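Local structure of glutamine cyclotransferase (Porphyromonas gingivalis W83, 6QQL) at residues 79-87 / 165-173; 37-47 / 125-133. The protein probably converts N-terminal glutaminyl residues of peptides into pyroglutamate, as a zinc-binding glutaminyl-peptide cyclotransferase of the peptidase M28 family. One frame throughout, in Å; residues are numbered along the deposited sequence.

In the fold
The two contacts lie with their centres 18 Å apart and meet at the zinc ion, which takes Asp133 from contact 2, Asp167 from contact 1 and His283 from elsewhere in the chain. Their segments alternate along the sequence: 37-47, then 79-87, 125-133 and 165-173. Contact 1 joins the turn between strands 70-79 and 85-95, at one side of the six-stranded mixed sheet, to the loop following strand 157-163. Contact 2 joins the end of helix 30-42 to the start of helix 131-149. Each metal-binding segment is thus packed against an earlier part of the chain, and the two carboxylates converge on one ion.

Contact 1. Residues 79-87 / 165-173; sequences KAHDGTMLP and TEDYGSYGD. With ZN (zinc ion), chain C.
The zinc-site loop 165-173 packs through Tyr168 and Ser170 on the beta hairpin formed by strands 70-79 and 85-95. Leu86 reaches over one face of the Tyr168 ring: its CD1 sits 3.9 Å from the ring centroid, 19° off the normal, in a CH-pi contact, while CD2 of the same leucine approaches CZ of Tyr168 at 3.8 Å. Ala80 adds its CB to the ring atom CD2 of Tyr168 at 3.7 Å. Near the ring plane, at the edge, lie Thr84 OG1 and Asp82 OD1, and the Asp82 carboxylate is turned 77° from the ring. Thr84 OG1 bonds to Asp82 OD1 at 2.8 Å, from above the carboxylate plane, and so ties the two edge groups together. Ala80 and Asp82 lie in the type I turn from Ala80 to Gly83, Thr84 just after it and Leu86 in the strand that follows, whereas one residue before Tyr168 the loop gives both carboxylate oxygens of Asp167 to the zinc ion, alongside Asp133 and His283. Further along, the His81 ring has Ser170 N over the centre of one face and Asp82 CB over the other, and Ser170 CB lies 3.5 Å from His81 NE2. With CG of His81 set between its backbone N and carbonyl carbon (chi1 72°), the imidazole is brought against the loop, where its CE1 lies 3.5 Å from Tyr168 O.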
loop_
_atom_site.group_PDB
_atom_site.type_symbol
_atom_site.label_atom_id
_atom_site.label_comp_id
_atom_site.label_asym_id
_atom_site.label_seq_id
_atom_site.Cartn_x
_atom_site.Cartn_y
_atom_site.Cartn_z
ATOM N N LYS A 79 18.105 -8.601 -8.289
ATOM C CA LYS A 79 18.751 -7.711 -9.241
ATOM C C LYS A 79 17.680 -6.970 -10.022
ATOM O O LYS A 79 16.675 -7.561 -10.427
ATOM C CB LYS A 79 19.711 -8.427 -10.199
ATOM C CG LYS A 79 20.566 -7.381 -10.928
ATOM C CD LYS A 79 21.778 -7.894 -11.708
ATOM C CE LYS A 79 21.413 -8.705 -12.936
ATOM N NZ LYS A 79 22.634 -9.265 -13.589
ATOM N N ALA A 80 17.885 -5.665 -10.189
ATOM C CA ALA A 80 16.906 -4.809 -10.826
ATOM C C ALA A 80 17.102 -4.858 -12.335
ATOM O O ALA A 80 18.023 -5.499 -12.847
ATOM C CB ALA A 80 17.027 -3.382 -10.299
ATOM N N HIS A 81 16.229 -4.144 -13.052
ATOM C CA HIS A 81 16.294 -4.114 -14.510
ATOM C C HIS A 81 17.649 -3.613 -15.009
ATOM O O HIS A 81 18.185 -4.142 -15.991
ATOM C CB HIS A 81 15.164 -3.244 -15.041
ATOM C CG HIS A 81 15.377 -1.789 -14.783
ATOM N ND1 HIS A 81 15.563 -1.285 -13.515
ATOM C CD2 HIS A 81 15.475 -0.736 -15.627
ATOM C CE1 HIS A 81 15.747 0.021 -13.586
ATOM N NE2 HIS A 81 15.694 0.382 -14.856
ATOM N N ASP A 82 18.219 -2.604 -14.336
ATOM C CA ASP A 82 19.501 -2.002 -14.692
ATOM C C ASP A 82 20.650 -2.551 -13.855
ATOM O O ASP A 82 21.635 -1.842 -13.615
ATOM C CB ASP A 82 19.457 -0.473 -14.572
ATOM C CG ASP A 82 19.351 0.030 -13.118
ATOM O OD1 ASP A 82 19.336 -0.789 -12.172
ATOM O OD2 ASP A 82 19.302 1.267 -12.922
ATOM N N GLY A 83 20.524 -3.785 -13.370
ATOM C CA GLY A 83 21.640 -4.490 -12.775
ATOM C C GLY A 83 21.994 -4.133 -11.349
ATOM O O GLY A 83 22.840 -4.817 -10.758
ATOM N N THR A 84 21.414 -3.080 -10.776
ATOM C CA THR A 84 21.630 -2.822 -9.356
ATOM C C THR A 84 21.143 -4.006 -8.520
ATOM O O THR A 84 20.074 -4.566 -8.770
ATOM C CB THR A 84 20.902 -1.546 -8.943
ATOM O OG1 THR A 84 21.035 -0.566 -9.982
ATOM C CG2 THR A 84 21.484 -0.999 -7.648
ATOM N N MET A 85 21.916 -4.388 -7.513
ATOM C CA MET A 85 21.543 -5.508 -6.660
ATOM C C MET A 85 20.821 -4.983 -5.427
ATOM O O MET A 85 21.444 -4.392 -4.539
ATOM C CB MET A 85 22.770 -6.328 -6.289
ATOM C CG MET A 85 23.304 -7.144 -7.454
ATOM S SD MET A 85 22.154 -8.452 -7.948
ATOM C CE MET A 85 21.678 -9.165 -6.374
ATOM N N LEU A 86 19.521 -5.249 -5.349
ATOM C CA LEU A 86 18.827 -4.630 -4.228
ATOM C C LEU A 86 18.671 -5.584 -3.056
ATOM O O LEU A 86 18.407 -6.778 -3.245
ATOM C CB LEU A 86 17.448 -4.119 -4.647
ATOM C CG LEU A 86 17.466 -3.192 -5.861
ATOM C CD1 LEU A 86 16.051 -2.953 -6.384
ATOM C CD2 LEU A 86 18.160 -1.872 -5.505
ATOM N N PRO A 87 18.892 -5.076 -1.855
ATOM C CA PRO A 87 18.545 -5.817 -0.636
ATOM C C PRO A 87 17.046 -5.683 -0.370
ATOM O O PRO A 87 16.569 -4.819 0.378
ATOM C CB PRO A 87 19.389 -5.121 0.430
ATOM C CG PRO A 87 19.429 -3.697 -0.031
ATOM C CD PRO A 87 19.420 -3.735 -1.548
ATOM N N THR A 165 10.612 -2.559 -2.865
ATOM C CA THR A 165 11.105 -2.565 -4.243
ATOM C C THR A 165 9.964 -2.710 -5.243
ATOM O O THR A 165 10.035 -3.485 -6.203
ATOM C CB THR A 165 12.143 -3.670 -4.449
ATOM O OG1 THR A 165 11.549 -4.946 -4.176
ATOM C CG2 THR A 165 13.334 -3.468 -3.521
ATOM N N GLU A 166 8.880 -1.981 -4.989
ATOM C CA GLU A 166 7.803 -1.910 -5.969
ATOM C C GLU A 166 8.074 -0.857 -7.050
ATOM O O GLU A 166 7.658 -1.051 -8.201
ATOM C CB GLU A 166 6.467 -1.635 -5.266
ATOM C CG GLU A 166 5.274 -1.448 -6.202
ATOM C CD GLU A 166 5.099 -0.013 -6.637
ATOM O OE1 GLU A 166 5.823 0.847 -6.100
ATOM O OE2 GLU A 166 4.248 0.263 -7.512
ATOM N N ASP A 167 8.774 0.243 -6.713
ATOM C CA ASP A 167 8.911 1.412 -7.583
ATOM C C ASP A 167 10.310 1.577 -8.191
ATOM O O ASP A 167 10.686 2.703 -8.540
ATOM C CB ASP A 167 8.542 2.690 -6.819
ATOM C CG ASP A 167 7.296 3.396 -7.367
ATOM O OD1 ASP A 167 6.943 3.241 -8.555
ATOM O OD2 ASP A 167 6.677 4.138 -6.586
ATOM N N TYR A 168 11.107 0.508 -8.307
ATOM C CA TYR A 168 12.465 0.661 -8.844
ATOM C C TYR A 168 12.558 0.462 -10.351
ATOM O O TYR A 168 13.604 0.768 -10.934
ATOM C CB TYR A 168 13.445 -0.320 -8.169
ATOM C CG TYR A 168 14.882 0.189 -8.034
ATOM C CD1 TYR A 168 15.262 1.006 -6.961
ATOM C CD2 TYR A 168 15.862 -0.162 -8.956
ATOM C CE1 TYR A 168 16.578 1.465 -6.819
ATOM C CE2 TYR A 168 17.185 0.297 -8.825
ATOM C CZ TYR A 168 17.530 1.107 -7.756
ATOM O OH TYR A 168 18.830 1.552 -7.632
ATOM N N GLY A 169 11.501 -0.023 -10.991
ATOM C CA GLY A 169 11.558 -0.378 -12.391
ATOM C C GLY A 169 11.759 0.804 -13.325
ATOM O O GLY A 169 11.997 1.944 -12.923
ATOM N N SER A 170 11.709 0.494 -14.622
ATOM C CA SER A 170 11.699 1.484 -15.687
ATOM C C SER A 170 10.382 1.399 -16.445
ATOM O O SER A 170 9.650 0.405 -16.377
ATOM C CB SER A 170 12.858 1.288 -16.657
ATOM O OG SER A 170 12.751 0.037 -17.293
ATOM N N TYR A 171 10.093 2.454 -17.196
ATOM C CA TYR A 171 8.757 2.558 -17.763
ATOM C C TYR A 171 8.531 1.587 -18.920
ATOM O O TYR A 171 7.418 1.072 -19.081
ATOM C CB TYR A 171 8.493 4.005 -18.148
ATOM C CG TYR A 171 8.482 4.896 -16.924
ATOM C CD1 TYR A 171 7.484 4.772 -15.950
ATOM C CD2 TYR A 171 9.453 5.862 -16.741
ATOM C CE1 TYR A 171 7.472 5.581 -14.820
ATOM C CE2 TYR A 171 9.445 6.686 -15.619
ATOM C CZ TYR A 171 8.455 6.540 -14.666
ATOM O OH TYR A 171 8.468 7.373 -13.568
ATOM N N GLY A 172 9.539 1.308 -19.717
ATOM C CA GLY A 172 9.175 0.430 -20.813
ATOM C C GLY A 172 9.218 -1.055 -20.506
ATOM O O GLY A 172 9.150 -1.873 -21.430
ATOM N N ASP A 173 9.319 -1.426 -19.222
ATOM C CA ASP A 173 9.517 -2.814 -18.783
ATOM C C ASP A 173 8.588 -3.074 -17.594
ATOM O O ASP A 173 8.969 -2.851 -16.446
ATOM C CB ASP A 173 10.979 -3.035 -18.416
ATOM C CG ASP A 173 11.292 -4.476 -18.047
ATOM O OD1 ASP A 173 10.376 -5.340 -18.063
ATOM O OD2 ASP A 173 12.465 -4.725 -17.689
HETATM ZN ZN ZN C . 5.651 5.011 -7.713
#

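Contact 2. Residues 37-47 / 125-133; sequences VQRQVNFGPRI and TETFDGADD. With ZN (zinc ion), chain C.
At the approach to the zinc site, the segment leading into helix 131-149 is met by the Arg46 guanidinium and packed on helix 30-42 through Val37 and Val41. The Arg46 guanidinium presents its edge to two consecutive carbonyls. NH2 bonds weakly to Asp129 O at 3.0 Å and to Gly130 O at 3.3 Å, and NH1 also bonds weakly to Asp129 O; all three bonds are well bent at the hydrogen. NH1 has a straighter bond to Gly44 O at 3.1 Å (154°), the donor standing above that carbonyl plane. The side chain bends at chi2 and chi3, which brings the guanidinium round to these backbone oxygens, with Gln40 C over one of its faces. The buried guanidinium thus has one well-directed bond, to Gly44 O, and three weak ones, and it joins the turn after helix 30-42 to the residues just ahead of helix 131-149.

The apolar part lies beside it. Val41 divides its methyls: CG2 rests on Ala131 CB at 3.7 Å, while CG1 faces Asp129 OD2. One helical turn earlier, Val37 CG1 comes within 4.1 Å of Ala131 CB. Beyond the helix, Pro45 lays CB on Phe128 O at 3.7 Å and crosses Thr127 at about a right angle; the Thr127 methyl CG2 in turn meets Ile47 CD1 at 3.8 Å.

Gly130 takes the N-cap position, and from the first turn of the helix Asp133 OD2 binds the zinc ion at 1.9 Å. Its other oxygen, OD1, is hydrogen-bonded to His108, while Asp167 and His283 complete the protein ligands of a single-zinc site, as in type II glutaminyl cyclases.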
loop_
_atom_site.group_PDB
_atom_site.type_symbol
_atom_site.label_atom_id
_atom_site.label_comp_id
_atom_site.label_asym_id
_atom_site.label_seq_id
_atom_site.Cartn_x
_atom_site.Cartn_y
_atom_site.Cartn_z
ATOM N N VAL A 37 2.558 9.057 8.269
ATOM C CA VAL A 37 3.161 9.425 6.988
ATOM C C VAL A 37 4.318 10.398 7.202
ATOM O O VAL A 37 5.389 10.247 6.596
ATOM C CB VAL A 37 2.106 9.977 6.008
ATOM C CG1 VAL A 37 2.688 10.098 4.604
ATOM C CG2 VAL A 37 0.886 9.081 5.969
ATOM N N GLN A 38 4.143 11.377 8.091
ATOM C CA GLN A 38 5.232 12.304 8.395
ATOM C C GLN A 38 6.477 11.567 8.900
ATOM O O GLN A 38 7.610 11.886 8.499
ATOM C CB GLN A 38 4.751 13.330 9.427
ATOM C CG GLN A 38 5.647 14.554 9.630
ATOM C CD GLN A 38 5.969 15.316 8.359
ATOM O OE1 GLN A 38 6.989 15.052 7.707
ATOM N NE2 GLN A 38 5.121 16.294 8.018
ATOM N N ARG A 39 6.279 10.537 9.733
ATOM C CA ARG A 39 7.413 9.846 10.339
ATOM C C ARG A 39 8.224 9.089 9.291
ATOM O O ARG A 39 9.457 9.122 9.325
ATOM C CB ARG A 39 6.929 8.903 11.446
ATOM C CG ARG A 39 6.470 9.571 12.757
ATOM C CD ARG A 39 6.379 8.521 13.869
ATOM N NE ARG A 39 5.096 8.420 14.587
ATOM C CZ ARG A 39 4.864 8.964 15.779
ATOM N NH1 ARG A 39 5.813 9.660 16.359
ATOM N NH2 ARG A 39 3.692 8.832 16.387
ATOM N N GLN A 40 7.559 8.406 8.348
ATOM C CA GLN A 40 8.290 7.739 7.266
ATOM C C GLN A 40 9.101 8.737 6.449
ATOM O O GLN A 40 10.251 8.474 6.078
ATOM C CB GLN A 40 7.331 6.998 6.337
ATOM C CG GLN A 40 6.527 5.912 6.961
ATOM C CD GLN A 40 5.375 5.539 6.083
ATOM O OE1 GLN A 40 5.570 4.985 5.005
ATOM N NE2 GLN A 40 4.161 5.887 6.502
ATOM N N VAL A 41 8.486 9.873 6.113
ATOM C CA VAL A 41 9.166 10.900 5.336
ATOM C C VAL A 41 10.367 11.422 6.084
ATOM O O VAL A 41 11.392 11.748 5.475
ATOM C CB VAL A 41 8.177 12.020 4.986
ATOM C CG1 VAL A 41 8.896 13.232 4.441
ATOM C CG2 VAL A 41 7.145 11.498 4.004
ATOM N N ASN A 42 10.277 11.474 7.414
ATOM C CA ASN A 42 11.351 12.064 8.202
ATOM C C ASN A 42 12.688 11.346 8.005
ATOM O O ASN A 42 13.743 11.991 8.014
ATOM C CB ASN A 42 10.956 12.084 9.681
ATOM C CG ASN A 42 10.036 13.240 10.014
ATOM O OD1 ASN A 42 9.899 14.178 9.230
ATOM N ND2 ASN A 42 9.409 13.187 11.180
ATOM N N PHE A 43 12.675 10.033 7.785
ATOM C CA PHE A 43 13.948 9.344 7.608
ATOM C C PHE A 43 14.683 9.813 6.385
ATOM O O PHE A 43 15.892 9.595 6.283
ATOM C CB PHE A 43 13.764 7.838 7.458
ATOM C CG PHE A 43 13.246 7.166 8.674
ATOM C CD1 PHE A 43 11.896 7.146 8.941
ATOM C CD2 PHE A 43 14.117 6.537 9.539
ATOM C CE1 PHE A 43 11.425 6.527 10.061
ATOM C CE2 PHE A 43 13.660 5.909 10.655
ATOM C CZ PHE A 43 12.314 5.900 10.927
ATOM N N GLY A 44 13.991 10.466 5.468
ATOM C CA GLY A 44 14.508 10.650 4.139
ATOM C C GLY A 44 13.962 9.574 3.219
ATOM O O GLY A 44 13.263 8.641 3.643
ATOM N N PRO A 45 14.286 9.685 1.936
ATOM C CA PRO A 45 13.705 8.778 0.943
ATOM C C PRO A 45 13.994 7.327 1.286
ATOM O O PRO A 45 15.131 6.958 1.577
ATOM C CB PRO A 45 14.409 9.184 -0.349
ATOM C CG PRO A 45 14.946 10.556 -0.082
ATOM C CD PRO A 45 15.287 10.588 1.358
ATOM N N ARG A 46 12.955 6.492 1.233
ATOM C CA ARG A 46 13.114 5.083 1.570
ATOM C C ARG A 46 13.566 4.306 0.340
ATOM O O ARG A 46 12.964 3.324 -0.083
ATOM C CB ARG A 46 11.826 4.523 2.143
ATOM C CG ARG A 46 11.691 4.763 3.615
ATOM C CD ARG A 46 11.216 6.168 3.881
ATOM N NE ARG A 46 9.991 6.387 3.124
ATOM C CZ ARG A 46 9.564 7.557 2.670
ATOM N NH1 ARG A 46 10.256 8.664 2.903
ATOM N NH2 ARG A 46 8.438 7.607 1.969
ATOM N N ILE A 47 14.676 4.766 -0.222
ATOM C CA ILE A 47 15.244 4.159 -1.417
ATOM C C ILE A 47 15.953 2.857 -1.075
ATOM O O ILE A 47 16.861 2.852 -0.228
ATOM C CB ILE A 47 16.189 5.134 -2.114
ATOM C CG1 ILE A 47 15.376 6.301 -2.668
ATOM C CG2 ILE A 47 17.042 4.407 -3.149
ATOM C CD1 ILE A 47 16.226 7.491 -3.103
ATOM N N THR A 125 17.191 13.747 -12.029
ATOM C CA THR A 125 18.250 12.977 -11.395
ATOM C C THR A 125 18.140 12.937 -9.878
ATOM O O THR A 125 18.899 12.198 -9.243
ATOM C CB THR A 125 19.618 13.560 -11.755
ATOM O OG1 THR A 125 19.613 14.969 -11.487
ATOM C CG2 THR A 125 19.918 13.336 -13.239
ATOM N N GLU A 126 17.209 13.687 -9.290
ATOM C CA GLU A 126 17.145 13.940 -7.855
ATOM C C GLU A 126 16.036 13.133 -7.184
ATOM O O GLU A 126 15.219 12.478 -7.834
ATOM C CB GLU A 126 16.971 15.437 -7.582
ATOM C CG GLU A 126 17.928 16.302 -8.388
ATOM C CD GLU A 126 19.383 16.164 -7.919
ATOM O OE1 GLU A 126 19.621 16.188 -6.691
ATOM O OE2 GLU A 126 20.286 15.998 -8.773
ATOM N N THR A 127 16.055 13.151 -5.854
ATOM C CA THR A 127 15.158 12.343 -5.042
ATOM C C THR A 127 13.950 13.147 -4.548
ATOM O O THR A 127 13.935 14.386 -4.571
ATOM C CB THR A 127 15.912 11.735 -3.854
ATOM O OG1 THR A 127 16.324 12.773 -2.954
ATOM C CG2 THR A 127 17.118 10.972 -4.340
ATOM N N PHE A 128 12.910 12.411 -4.137
ATOM C CA PHE A 128 11.696 13.012 -3.592
ATOM C C PHE A 128 11.241 12.217 -2.369
ATOM O O PHE A 128 11.778 11.154 -2.059
ATOM C CB PHE A 128 10.587 13.112 -4.656
ATOM C CG PHE A 128 10.020 11.789 -5.094
ATOM C CD1 PHE A 128 10.722 10.968 -5.961
ATOM C CD2 PHE A 128 8.757 11.384 -4.672
ATOM C CE1 PHE A 128 10.180 9.752 -6.379
ATOM C CE2 PHE A 128 8.215 10.177 -5.088
ATOM C CZ PHE A 128 8.927 9.364 -5.942
ATOM N N ASP A 129 10.251 12.757 -1.653
ATOM C CA ASP A 129 9.880 12.216 -0.349
ATOM C C ASP A 129 8.978 10.993 -0.457
ATOM O O ASP A 129 8.987 10.142 0.441
ATOM C CB ASP A 129 9.171 13.282 0.492
ATOM C CG ASP A 129 10.120 14.345 1.042
ATOM O OD1 ASP A 129 11.360 14.199 0.909
ATOM O OD2 ASP A 129 9.601 15.330 1.621
ATOM N N GLY A 130 8.166 10.914 -1.514
ATOM C CA GLY A 130 7.181 9.861 -1.656
ATOM C C GLY A 130 6.233 9.765 -0.477
ATOM O O GLY A 130 5.948 8.668 0.016
ATOM N N ALA A 131 5.723 10.901 -0.016
ATOM C CA ALA A 131 4.764 10.858 1.075
ATOM C C ALA A 131 3.500 10.114 0.654
ATOM O O ALA A 131 2.964 9.302 1.420
ATOM C CB ALA A 131 4.453 12.274 1.563
ATOM N N ASP A 132 2.990 10.391 -0.548
ATOM C CA ASP A 132 1.862 9.608 -1.029
ATOM C C ASP A 132 2.324 8.282 -1.626
ATOM O O ASP A 132 1.876 7.215 -1.194
ATOM C CB ASP A 132 1.027 10.385 -2.048
ATOM C CG ASP A 132 -0.367 9.801 -2.187
ATOM O OD1 ASP A 132 -0.843 9.238 -1.182
ATOM O OD2 ASP A 132 -0.971 9.834 -3.282
ATOM N N ASP A 133 3.207 8.323 -2.630
ATOM C CA ASP A 133 3.674 7.095 -3.298
ATOM C C ASP A 133 4.540 6.267 -2.347
ATOM O O ASP A 133 5.768 6.202 -2.454
ATOM C CB ASP A 133 4.435 7.393 -4.593
ATOM C CG ASP A 133 4.439 6.223 -5.543
ATOM O OD1 ASP A 133 4.156 5.100 -5.085
ATOM O OD2 ASP A 133 4.783 6.403 -6.727
HETATM ZN ZN ZN C . 5.651 5.011 -7.713
#